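Local atomic coordinates of quinone reductase (Klebsiella pneumoniae subsp. pneumoniae, PDB entry 4GI5), a protein that binds flavin-adenine dinucleotide and probably acts as an NAD(P)H-dependent quinone reductase of the flavodoxin-like fold. Residues Lys24-Tyr29 with Gln107-Trp112; Asp152-Asp157 with Arg251-Asp256; Gly162-Lys167 with Pro206-Leu211; Arg168-Val173 with Asp239-Thr244. One frame throughout, in Å; residues are numbered along the deposited sequence.

Contact 1. Residues Lys24-Tyr29 with Gln107-Trp112; sequences KVLLIY and QEKLLW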
# COMPACT_ATOMS: atom_id res chain seq x y z
N LYS B 24 -7.99 8.46 -25.26
CA LYS B 24 -6.57 8.36 -25.06
C LYS B 24 -6.45 7.60 -23.73
O LYS B 24 -6.89 8.14 -22.69
CB LYS B 24 -5.91 9.70 -24.97
CG LYS B 24 -6.10 10.51 -26.30
CD LYS B 24 -5.36 11.81 -26.22
CE LYS B 24 -6.09 12.93 -25.42
NZ LYS B 24 -5.26 14.21 -24.97
N VAL B 25 -5.89 6.39 -23.79
CA VAL B 25 -5.88 5.49 -22.59
C VAL B 25 -4.44 5.28 -22.21
O VAL B 25 -3.60 4.99 -23.05
CB VAL B 25 -6.51 4.14 -22.84
CG1 VAL B 25 -6.44 3.33 -21.53
CG2 VAL B 25 -7.95 4.29 -23.21
N LEU B 26 -4.10 5.49 -20.91
CA LEU B 26 -2.75 5.25 -20.40
C LEU B 26 -2.85 4.00 -19.48
O LEU B 26 -3.69 3.97 -18.58
CB LEU B 26 -2.25 6.41 -19.59
CG LEU B 26 -0.97 6.24 -18.81
CD1 LEU B 26 0.25 5.80 -19.62
CD2 LEU B 26 -0.67 7.46 -17.97
N LEU B 27 -2.05 3.03 -19.73
CA LEU B 27 -2.00 1.78 -18.91
C LEU B 27 -0.70 1.76 -18.13
O LEU B 27 0.41 1.79 -18.71
CB LEU B 27 -2.10 0.50 -19.76
CG LEU B 27 -1.92 -0.85 -19.00
CD1 LEU B 27 -3.08 -1.11 -18.12
CD2 LEU B 27 -1.82 -1.99 -19.99
N ILE B 28 -0.81 1.83 -16.81
CA ILE B 28 0.35 1.67 -15.90
C ILE B 28 0.35 0.23 -15.50
O ILE B 28 -0.64 -0.25 -14.88
CB ILE B 28 0.27 2.62 -14.67
CG1 ILE B 28 -0.03 4.09 -14.98
CG2 ILE B 28 1.57 2.49 -13.91
CD1 ILE B 28 1.00 4.69 -15.90
N TYR B 29 1.42 -0.51 -15.75
CA TYR B 29 1.45 -1.99 -15.67
C TYR B 29 2.66 -2.43 -14.87
O TYR B 29 3.78 -2.02 -15.13
CB TYR B 29 1.50 -2.60 -17.08
CG TYR B 29 1.89 -4.04 -17.18
CD1 TYR B 29 0.97 -5.07 -16.92
CD2 TYR B 29 3.17 -4.42 -17.52
CE1 TYR B 29 1.37 -6.40 -17.02
CE2 TYR B 29 3.55 -5.75 -17.61
CZ TYR B 29 2.59 -6.73 -17.38
OH TYR B 29 3.03 -8.04 -17.46
N GLN B 107 4.38 12.29 -16.01
CA GLN B 107 3.45 13.34 -15.79
C GLN B 107 2.81 13.79 -17.13
O GLN B 107 1.59 13.99 -17.22
CB GLN B 107 4.11 14.53 -15.12
CG GLN B 107 4.63 14.18 -13.73
CD GLN B 107 5.29 15.28 -13.00
OE1 GLN B 107 5.75 16.28 -13.58
NE2 GLN B 107 5.47 15.07 -11.71
N GLU B 108 3.65 13.86 -18.18
CA GLU B 108 3.08 14.23 -19.53
C GLU B 108 2.11 13.17 -20.04
O GLU B 108 1.09 13.53 -20.60
CB GLU B 108 4.29 14.46 -20.52
CG GLU B 108 4.90 15.81 -20.16
CD GLU B 108 6.19 16.19 -20.92
OE1 GLU B 108 6.79 15.30 -21.56
OE2 GLU B 108 6.62 17.38 -20.80
N LYS B 109 2.37 11.86 -19.77
CA LYS B 109 1.43 10.81 -20.15
C LYS B 109 0.09 10.98 -19.47
O LYS B 109 -0.98 10.82 -20.07
CB LYS B 109 1.98 9.42 -19.89
CG LYS B 109 3.12 9.00 -20.79
CD LYS B 109 3.74 7.71 -20.22
CE LYS B 109 5.01 7.36 -20.91
NZ LYS B 109 5.49 6.01 -20.36
N LEU B 110 0.12 11.30 -18.17
CA LEU B 110 -1.09 11.47 -17.44
C LEU B 110 -1.88 12.67 -17.98
O LEU B 110 -3.09 12.61 -18.04
CB LEU B 110 -0.74 11.73 -15.95
CG LEU B 110 -0.30 10.48 -15.23
CD1 LEU B 110 0.40 10.88 -13.94
CD2 LEU B 110 -1.47 9.61 -14.88
N LEU B 111 -1.20 13.77 -18.24
CA LEU B 111 -1.90 14.94 -18.83
C LEU B 111 -2.52 14.65 -20.20
O LEU B 111 -3.64 15.09 -20.50
CB LEU B 111 -0.97 16.14 -18.88
CG LEU B 111 -0.49 16.72 -17.53
CD1 LEU B 111 0.51 17.83 -17.72
CD2 LEU B 111 -1.65 17.15 -16.67
N TRP B 112 -1.85 13.81 -20.99
CA TRP B 112 -2.36 13.37 -22.29
C TRP B 112 -3.58 12.53 -22.21
O TRP B 112 -4.51 12.61 -23.02
CB TRP B 112 -1.18 12.64 -22.99
CG TRP B 112 -1.55 11.85 -24.23
CD1 TRP B 112 -1.56 12.32 -25.56
CD2 TRP B 112 -1.92 10.48 -24.28
NE1 TRP B 112 -1.94 11.32 -26.40
CE2 TRP B 112 -2.18 10.17 -25.68
CE3 TRP B 112 -2.02 9.46 -23.34
CZ2 TRP B 112 -2.60 8.91 -26.10
CZ3 TRP B 112 -2.50 8.21 -23.75
CH2 TRP B 112 -2.73 7.92 -25.14
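Lys24 laid over the indole of Trp112 is the main feature of this helix-on-sheet contact, in which the start of strand 24-29 meets the C-terminal turns of helix 101-112. The segment axes approach to 8.3 Å and their N-to-C directions make 141°, a roughly antiparallel course. CB of Lys24 sits over the face of the six-membered ring of Trp112, 3.6 Å from its centroid, a CH-pi contact. The chain then runs along the same face, CD lying 3.5 Å from NE1 of Trp112, and its bend at chi3 (-79°) carries the amine over the five-membered ring. There NZ of Lys24 stands 4.5 Å from that centroid in a cation-pi arrangement. At the edge of the indole, near its plane, Val25 O comes within 3.5 Å of Trp112 CZ3. Such helix-over-strand layering belongs to the flavodoxin-like fold, where helices cover both sides of a parallel sheet; strand 24-29 runs between strands 55-60 and 115-121. Two residues along the strand, Leu26 directs its CB toward the helix, with CG anti to the backbone N (chi1 170°). Its CD2 touches Lys109 CB and Leu110 CD2, each at 3.8 Å. Past this apolar stem Lys109 leads away from Leu26, and its NZ forms a salt bridge with Glu106 and a hydrogen bond with Ser59, while Leu110 also packs on Trp134 of helix 129-138.

Contact 2. Residues Asp152-Asp157 with Arg251-Asp256; sequences DRHWGD and RQNHGD
Gln252 and Asn253 meet the backbone of Trp155 and Gly156 through their side-chain amides, so this loop-to-loop contact depends on polar pairing rather than apolar burial. Gln252 comes first along the second segment. Its chain is extended, with CG anti to the backbone N (chi1 -179°), and NE2 reaches Trp155 O at 2.8 Å, from above the carbonyl plane. The same NE2 donates to OD1 of the next residue, Asn253, almost straight at 175°, while Gln252 OE1 accepts from Arg158 NE. This fixes the rotation of the glutamine amide.

Asn253 uses both ends of its amide. OD1 takes the N-H of Trp155 at 2.9 Å and that of Gln252 NE2 from opposite faces of its plane; ND2 gives a bond to Gly156 O, also 2.9 Å, and a further one to Glu161. The Asn253 amide also stacks on the imidazole of His154, with planes 27° apart and ND2 3.3 Å from His154 CE1 over one face. In the imidazole plane, NE2 of His154 donates to Asp157 OD1 at 2.7 Å, nearly along the C-O axis of the carboxylate, which helps set the ring's rotation. Its ND1 meets a water that is also weakly bonded to Asn253 O. Outside the pair, Gln252 packs on Ile187 of the second subunit. Side-chain amides bonded to backbone groups in this way tie the segment after helix 224-239 to the short antiparallel hairpin of strands 150-151 and 154-155.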
# COMPACT_ATOMS: atom_id res chain seq x y z
N ASP B 152 -11.37 29.18 4.63
CA ASP B 152 -12.50 28.77 5.41
C ASP B 152 -13.21 27.53 4.97
O ASP B 152 -13.52 26.68 5.81
CB ASP B 152 -13.50 30.01 5.43
CG ASP B 152 -14.78 29.80 6.11
OD1 ASP B 152 -14.96 28.99 7.07
OD2 ASP B 152 -15.78 30.52 5.66
N ARG B 153 -13.57 27.44 3.69
CA ARG B 153 -14.37 26.36 3.15
C ARG B 153 -13.66 25.65 2.02
O ARG B 153 -14.34 25.07 1.13
CB ARG B 153 -15.84 26.82 2.80
CG ARG B 153 -16.54 27.12 4.12
CD ARG B 153 -18.06 27.37 4.02
NE ARG B 153 -18.40 28.19 2.88
CZ ARG B 153 -19.69 28.48 2.57
NH1 ARG B 153 -20.61 28.11 3.41
NH2 ARG B 153 -19.98 29.22 1.52
N HIS B 154 -12.31 25.67 2.01
CA HIS B 154 -11.63 24.93 0.99
C HIS B 154 -10.30 24.47 1.56
O HIS B 154 -9.63 25.27 2.21
CB HIS B 154 -11.35 25.84 -0.22
CG HIS B 154 -10.95 25.15 -1.48
ND1 HIS B 154 -11.87 24.78 -2.43
CD2 HIS B 154 -9.74 24.87 -2.01
CE1 HIS B 154 -11.25 24.20 -3.44
NE2 HIS B 154 -9.96 24.26 -3.21
N TRP B 155 -9.94 23.22 1.37
CA TRP B 155 -8.69 22.77 2.06
C TRP B 155 -7.78 21.97 1.07
O TRP B 155 -7.63 20.71 1.16
CB TRP B 155 -9.01 21.98 3.30
CG TRP B 155 -7.94 22.00 4.34
CD1 TRP B 155 -6.98 21.00 4.60
CD2 TRP B 155 -7.63 23.08 5.19
NE1 TRP B 155 -6.16 21.43 5.60
CE2 TRP B 155 -6.50 22.70 5.96
CE3 TRP B 155 -8.14 24.39 5.34
CZ2 TRP B 155 -5.90 23.58 6.87
CZ3 TRP B 155 -7.56 25.24 6.30
CH2 TRP B 155 -6.44 24.79 7.07
N GLY B 156 -7.20 22.68 0.14
CA GLY B 156 -6.52 22.10 -1.00
C GLY B 156 -7.47 21.65 -2.08
O GLY B 156 -8.59 21.28 -1.83
N ASP B 157 -6.94 21.61 -3.31
CA ASP B 157 -7.69 21.12 -4.44
C ASP B 157 -7.54 19.59 -4.51
O ASP B 157 -6.55 19.15 -5.11
CB ASP B 157 -7.19 21.68 -5.75
CG ASP B 157 -7.39 23.22 -5.91
OD1 ASP B 157 -7.94 23.85 -5.00
OD2 ASP B 157 -6.88 23.73 -6.92
N ARG B 251 -17.10 14.69 -2.56
CA ARG B 251 -16.11 15.73 -2.69
C ARG B 251 -15.78 16.40 -1.37
O ARG B 251 -16.64 16.58 -0.52
CB ARG B 251 -16.50 16.76 -3.75
CG ARG B 251 -16.72 16.16 -5.11
CD ARG B 251 -16.06 16.94 -6.21
NE ARG B 251 -16.77 18.20 -6.50
CZ ARG B 251 -16.32 19.15 -7.34
NH1 ARG B 251 -17.08 20.27 -7.51
NH2 ARG B 251 -15.18 19.06 -8.01
N GLN B 252 -14.52 16.81 -1.19
CA GLN B 252 -14.13 17.38 0.07
C GLN B 252 -14.70 18.81 0.34
O GLN B 252 -15.13 19.07 1.43
CB GLN B 252 -12.62 17.54 0.14
CG GLN B 252 -12.09 18.11 1.45
CD GLN B 252 -10.58 18.23 1.43
OE1 GLN B 252 -9.81 17.29 1.83
NE2 GLN B 252 -10.11 19.37 0.99
N ASN B 253 -14.67 19.61 -0.71
CA ASN B 253 -14.73 21.10 -0.51
C ASN B 253 -16.12 21.69 -0.83
O ASN B 253 -16.23 22.88 -0.85
CB ASN B 253 -13.71 21.83 -1.33
CG ASN B 253 -12.29 21.49 -0.92
OD1 ASN B 253 -11.95 21.49 0.25
ND2 ASN B 253 -11.45 21.33 -1.90
N HIS B 254 -17.14 20.90 -0.94
CA HIS B 254 -18.41 21.48 -1.45
C HIS B 254 -19.58 21.23 -0.56
O HIS B 254 -20.73 21.18 -1.03
CB HIS B 254 -18.56 20.97 -2.89
CG HIS B 254 -17.51 21.51 -3.80
ND1 HIS B 254 -17.57 22.79 -4.30
CD2 HIS B 254 -16.28 21.04 -4.14
CE1 HIS B 254 -16.45 23.07 -4.96
NE2 HIS B 254 -15.64 22.03 -4.87
N GLY B 255 -19.33 21.12 0.72
CA GLY B 255 -20.30 21.10 1.77
C GLY B 255 -20.46 19.86 2.57
O GLY B 255 -20.95 19.89 3.66
N ASP B 256 -20.02 18.72 2.04
CA ASP B 256 -20.22 17.50 2.76
C ASP B 256 -19.35 17.36 4.03
O ASP B 256 -19.72 16.60 4.95
CB ASP B 256 -19.95 16.27 1.86
CG ASP B 256 -21.03 15.97 0.85
OD1 ASP B 256 -22.00 16.72 0.68
OD2 ASP B 256 -20.84 14.98 0.16
O HOH W 1 -14.52 25.24 -2.74

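Contact 3. Residues Gly162-Lys167 with Pro206-Leu211; sequences GTFVGK and PGFEVL
A Schellman motif closes helix 196-204, with Gly207 as its C-prime residue, and this helix end, with the start of strand 209-216, lies against the loop leading into strand 168-174. Residues Gly162-Val165 form a type I beta turn and Phe164-Lys167 a type II turn, so the loop folds back twice beside Pro206-Glu209. Two backbone bonds mark the ends of the contact: Phe164 N donates to Pro206 O at 2.9 Å, and Glu209 N to Lys167 O at 2.9 Å, the latter in the carbonyl plane. Between them Val165 CA makes a CA-H...O contact of 3.4 Å with Gly207 O. Gly207, at a positive phi of 107°, passes close beside the loop.

The side chains add an apolar cluster. CB of Phe164 stands over the centre of the Phe208 ring, 3.8 Å from the centroid and only 4° off the normal. The two phenyl rings are oblique, with planes at 34°, and CD2 of Phe164 approaches CE2 of Phe208 at 3.3 Å. That same CD2 also meets Pro206 CG at 3.5 Å, so the proline and the phenylalanine reach it from directions roughly at right angles. Lys167 lays its CB against the Phe208 ring at CD1, 3.7 Å away, while its NZ leaves to bond Ala113 and Leu111. Phe143 meets Phe164 edge-to-face, and Leu203 lies against Phe208. Together these bonds and rings join a glycine-terminated helix end to the entrances of two parallel neighbours, within the beta-alpha-beta crossover (strand 168-174, helix 196-204, strand 209-216) of the flavodoxin-like fold.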
# COMPACT_ATOMS: atom_id res chain seq x y z
N GLY B 162 -8.57 18.65 -8.52
CA GLY B 162 -7.16 18.51 -8.78
C GLY B 162 -6.84 18.44 -10.23
O GLY B 162 -7.75 18.60 -11.10
N THR B 163 -5.57 18.07 -10.50
CA THR B 163 -5.03 18.04 -11.84
C THR B 163 -5.74 17.08 -12.72
O THR B 163 -5.82 17.32 -13.94
CB THR B 163 -3.50 17.78 -11.76
OG1 THR B 163 -2.93 18.86 -11.04
CG2 THR B 163 -2.84 17.72 -13.11
N PHE B 164 -6.33 15.99 -12.17
CA PHE B 164 -6.90 14.95 -12.96
C PHE B 164 -8.41 15.03 -13.16
O PHE B 164 -9.03 14.13 -13.68
CB PHE B 164 -6.45 13.52 -12.53
CG PHE B 164 -4.92 13.40 -12.35
CD1 PHE B 164 -4.03 13.99 -13.24
CD2 PHE B 164 -4.42 12.63 -11.31
CE1 PHE B 164 -2.67 13.95 -13.04
CE2 PHE B 164 -3.07 12.48 -11.16
CZ PHE B 164 -2.17 13.17 -11.98
N VAL B 165 -9.01 16.13 -12.73
CA VAL B 165 -10.45 16.32 -12.93
C VAL B 165 -10.78 16.17 -14.43
O VAL B 165 -10.05 16.72 -15.28
CB VAL B 165 -10.91 17.71 -12.44
CG1 VAL B 165 -12.38 17.93 -12.85
CG2 VAL B 165 -10.92 17.74 -10.99
N GLY B 166 -11.84 15.47 -14.71
CA GLY B 166 -12.24 15.20 -16.10
C GLY B 166 -11.71 13.91 -16.63
O GLY B 166 -12.01 13.52 -17.80
N LYS B 167 -10.81 13.25 -15.87
CA LYS B 167 -10.22 11.99 -16.36
C LYS B 167 -10.84 10.91 -15.55
O LYS B 167 -11.38 11.14 -14.46
CB LYS B 167 -8.68 11.92 -16.15
CG LYS B 167 -7.92 13.04 -16.78
CD LYS B 167 -6.42 12.97 -16.58
CE LYS B 167 -5.69 14.26 -16.99
NZ LYS B 167 -5.71 14.35 -18.46
N PRO B 206 -6.38 13.13 -6.38
CA PRO B 206 -5.98 14.16 -7.35
C PRO B 206 -7.04 14.44 -8.46
O PRO B 206 -6.75 15.12 -9.44
CB PRO B 206 -4.67 13.58 -7.93
CG PRO B 206 -4.92 12.09 -7.88
CD PRO B 206 -5.59 11.87 -6.59
N GLY B 207 -8.21 13.90 -8.29
CA GLY B 207 -9.42 14.30 -9.01
C GLY B 207 -9.96 13.39 -10.06
O GLY B 207 -10.89 13.77 -10.78
N PHE B 208 -9.47 12.14 -10.17
CA PHE B 208 -10.04 11.19 -11.09
C PHE B 208 -11.48 10.91 -10.72
O PHE B 208 -11.82 10.90 -9.55
CB PHE B 208 -9.34 9.85 -11.08
CG PHE B 208 -8.01 9.83 -11.82
CD1 PHE B 208 -7.91 9.88 -13.20
CD2 PHE B 208 -6.84 9.65 -11.13
CE1 PHE B 208 -6.66 9.78 -13.81
CE2 PHE B 208 -5.64 9.55 -11.74
CZ PHE B 208 -5.53 9.61 -13.12
N GLU B 209 -12.31 10.61 -11.72
CA GLU B 209 -13.53 9.79 -11.50
C GLU B 209 -13.08 8.32 -11.46
O GLU B 209 -12.50 7.88 -12.45
CB GLU B 209 -14.51 10.02 -12.66
CG GLU B 209 -15.03 11.44 -12.67
CD GLU B 209 -16.22 11.54 -13.62
OE1 GLU B 209 -16.10 11.05 -14.77
OE2 GLU B 209 -17.28 11.99 -13.19
N VAL B 210 -13.33 7.63 -10.34
CA VAL B 210 -12.82 6.30 -10.21
C VAL B 210 -13.92 5.29 -10.57
O VAL B 210 -15.01 5.30 -10.00
CB VAL B 210 -12.36 6.05 -8.77
CG1 VAL B 210 -11.67 4.70 -8.68
CG2 VAL B 210 -11.50 7.25 -8.31
N LEU B 211 -13.64 4.45 -11.54
CA LEU B 211 -14.57 3.40 -11.87
C LEU B 211 -14.44 2.25 -10.91
O LEU B 211 -13.35 2.01 -10.35
CB LEU B 211 -14.33 2.94 -13.30
CG LEU B 211 -14.27 4.03 -14.34
CD1 LEU B 211 -14.14 3.38 -15.67
CD2 LEU B 211 -15.54 4.80 -14.31

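Contact 4. Residues Arg168-Val173 with Asp239-Thr244; sequences RAMLIV and DTLWQT
Arg168 reaches out from the first residue of strand 168-174 to the loop that follows helix 224-239, linking the parallel sheet of the flavodoxin-like fold to the chain leaving that helix. Its side chain is extended from CG to NE, which carries the guanidinium past the indole of Trp242 to the backbone carbonyls beyond. NH1 is the donor to both. It meets Leu241 O at 2.7 Å with an N-H...O angle of 162°, that oxygen lying in the guanidinium plane. Thr244 O is bound at 2.9 Å, with NH1 in the plane of that carbonyl but the oxygen tilted 24° from the guanidinium plane. One nitrogen thus holds two carbonyls of the same turn, three residues apart. Trp242 O lies over one face of the guanidinium. The indole of Trp242 is inclined at 27° to the guanidinium plane, and its CD1 meets Arg168 CD obliquely at 3.8 Å.

The turn itself is drawn together round Thr240 O, which accepts from Gln243 N, Thr244 N and Thr244 OG1. Arg168 NE has a long, weak ion pair with Glu209, and Trp242 also packs on Thr115 of the adjacent strand. Two residues along the strand, Met170, a selenomethionine, points toward the loop and crosses Leu241 at about a right angle, its SE 4.0 Å from Leu241 CD2. NH2 of Arg168 works through solvent: it donates at 2.9 Å to a water, which in turn donates to Thr244 O.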
# COMPACT_ATOMS: atom_id res chain seq x y z
N ARG B 168 -10.79 9.67 -16.06
CA ARG B 168 -11.35 8.46 -15.38
C ARG B 168 -10.15 7.54 -15.10
O ARG B 168 -9.16 7.56 -15.81
CB ARG B 168 -12.32 7.72 -16.30
CG ARG B 168 -13.65 8.46 -16.41
CD ARG B 168 -14.62 7.81 -17.47
NE ARG B 168 -15.97 8.34 -17.03
CZ ARG B 168 -17.11 7.67 -16.78
NH1 ARG B 168 -17.27 6.35 -17.03
NH2 ARG B 168 -18.15 8.35 -16.30
N ALA B 169 -10.26 6.79 -14.03
CA ALA B 169 -9.22 5.77 -13.62
C ALA B 169 -9.90 4.51 -13.18
O ALA B 169 -11.06 4.47 -12.67
CB ALA B 169 -8.35 6.39 -12.50
N MSE B 170 -9.24 3.38 -13.34
CA MSE B 170 -9.79 2.07 -12.94
C MSE B 170 -8.57 1.17 -12.59
O MSE B 170 -7.51 1.30 -13.21
CB MSE B 170 -10.42 1.40 -14.18
CG MSE B 170 -11.05 0.14 -13.76
SE MSE B 170 -11.97 -0.66 -15.40
CE MSE B 170 -10.50 -1.34 -16.49
N LEU B 171 -8.74 0.30 -11.63
CA LEU B 171 -7.76 -0.72 -11.34
C LEU B 171 -8.17 -2.04 -12.02
O LEU B 171 -9.34 -2.42 -12.03
CB LEU B 171 -7.79 -0.98 -9.85
CG LEU B 171 -7.54 0.21 -8.85
CD1 LEU B 171 -7.48 -0.22 -7.41
CD2 LEU B 171 -6.30 0.95 -9.22
N ILE B 172 -7.16 -2.81 -12.43
CA ILE B 172 -7.32 -4.18 -12.81
C ILE B 172 -6.38 -4.99 -11.98
O ILE B 172 -5.20 -4.83 -12.03
CB ILE B 172 -6.98 -4.40 -14.31
CG1 ILE B 172 -7.87 -3.60 -15.23
CG2 ILE B 172 -7.11 -5.88 -14.61
CD1 ILE B 172 -7.37 -3.65 -16.69
N VAL B 173 -6.91 -5.77 -11.08
CA VAL B 173 -6.18 -6.49 -10.06
C VAL B 173 -6.44 -7.98 -10.12
O VAL B 173 -7.55 -8.46 -10.19
CB VAL B 173 -6.66 -6.02 -8.67
CG1 VAL B 173 -5.87 -6.72 -7.54
CG2 VAL B 173 -6.54 -4.50 -8.62
N ASP B 239 -15.08 -2.00 -22.93
CA ASP B 239 -16.18 -1.55 -23.86
C ASP B 239 -17.03 -0.48 -23.19
O ASP B 239 -17.73 0.25 -23.88
CB ASP B 239 -17.07 -2.77 -24.22
CG ASP B 239 -16.40 -3.74 -25.18
OD1 ASP B 239 -15.41 -3.34 -25.76
OD2 ASP B 239 -16.88 -4.88 -25.34
N THR B 240 -17.01 -0.35 -21.84
CA THR B 240 -17.95 0.53 -21.16
C THR B 240 -17.22 1.60 -20.32
O THR B 240 -17.83 2.21 -19.46
CB THR B 240 -18.89 -0.31 -20.25
OG1 THR B 240 -18.13 -1.17 -19.37
CG2 THR B 240 -19.85 -1.23 -21.05
N LEU B 241 -15.93 1.84 -20.56
CA LEU B 241 -15.15 2.74 -19.76
C LEU B 241 -15.77 4.12 -19.57
O LEU B 241 -15.59 4.78 -18.50
CB LEU B 241 -13.78 2.94 -20.32
CG LEU B 241 -12.86 1.80 -20.15
CD1 LEU B 241 -11.59 2.01 -20.94
CD2 LEU B 241 -12.51 1.65 -18.68
N TRP B 242 -16.45 4.58 -20.62
CA TRP B 242 -17.04 5.92 -20.61
C TRP B 242 -18.55 5.87 -20.36
O TRP B 242 -19.13 6.89 -20.36
CB TRP B 242 -16.71 6.69 -21.88
CG TRP B 242 -15.29 6.88 -21.90
CD1 TRP B 242 -14.57 7.85 -21.23
CD2 TRP B 242 -14.31 6.01 -22.53
NE1 TRP B 242 -13.22 7.65 -21.44
CE2 TRP B 242 -13.03 6.55 -22.25
CE3 TRP B 242 -14.39 4.86 -23.34
CZ2 TRP B 242 -11.84 5.98 -22.77
CZ3 TRP B 242 -13.15 4.31 -23.82
CH2 TRP B 242 -11.91 4.87 -23.43
N GLN B 243 -19.14 4.72 -20.08
CA GLN B 243 -20.52 4.59 -19.72
C GLN B 243 -20.69 4.17 -18.26
O GLN B 243 -21.65 4.52 -17.67
CB GLN B 243 -21.21 3.55 -20.60
CG GLN B 243 -21.00 3.82 -22.06
CD GLN B 243 -21.34 2.58 -22.89
OE1 GLN B 243 -22.36 1.93 -22.68
NE2 GLN B 243 -20.45 2.23 -23.79
N THR B 244 -19.71 3.49 -17.64
CA THR B 244 -19.93 2.92 -16.30
C THR B 244 -19.99 4.06 -15.29
O THR B 244 -19.24 5.05 -15.43
CB THR B 244 -18.66 2.02 -16.03
OG1 THR B 244 -18.66 0.90 -16.93
CG2 THR B 244 -18.63 1.49 -14.63
O HOH W 2 -20.96 7.60 -16.47

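Contacts 1, 3 and 4 reach the same five-stranded parallel sheet, their centres 13 to 14 Å apart. Contact 1 closes before the others open. Contacts 3 and 4 interleave along the chain, and both are nested within the loop closed by contact 2. Lys167 of contact 3 probably bonds Leu111 O of contact 1, while Ala169 pairs with Glu209 and Leu211, joining contacts 3 and 4. Trp242 touches Val25, linking contacts 4 and 1. Contact 2 is peripheral, about 27 Å from contact 1 between centres; its nearest atoms lie about 4 Å from contact 3, not touching. The flavodoxin-like core is thus tied at several points, while contact 2 joins outlying loops and its Gln252 meets the second subunit.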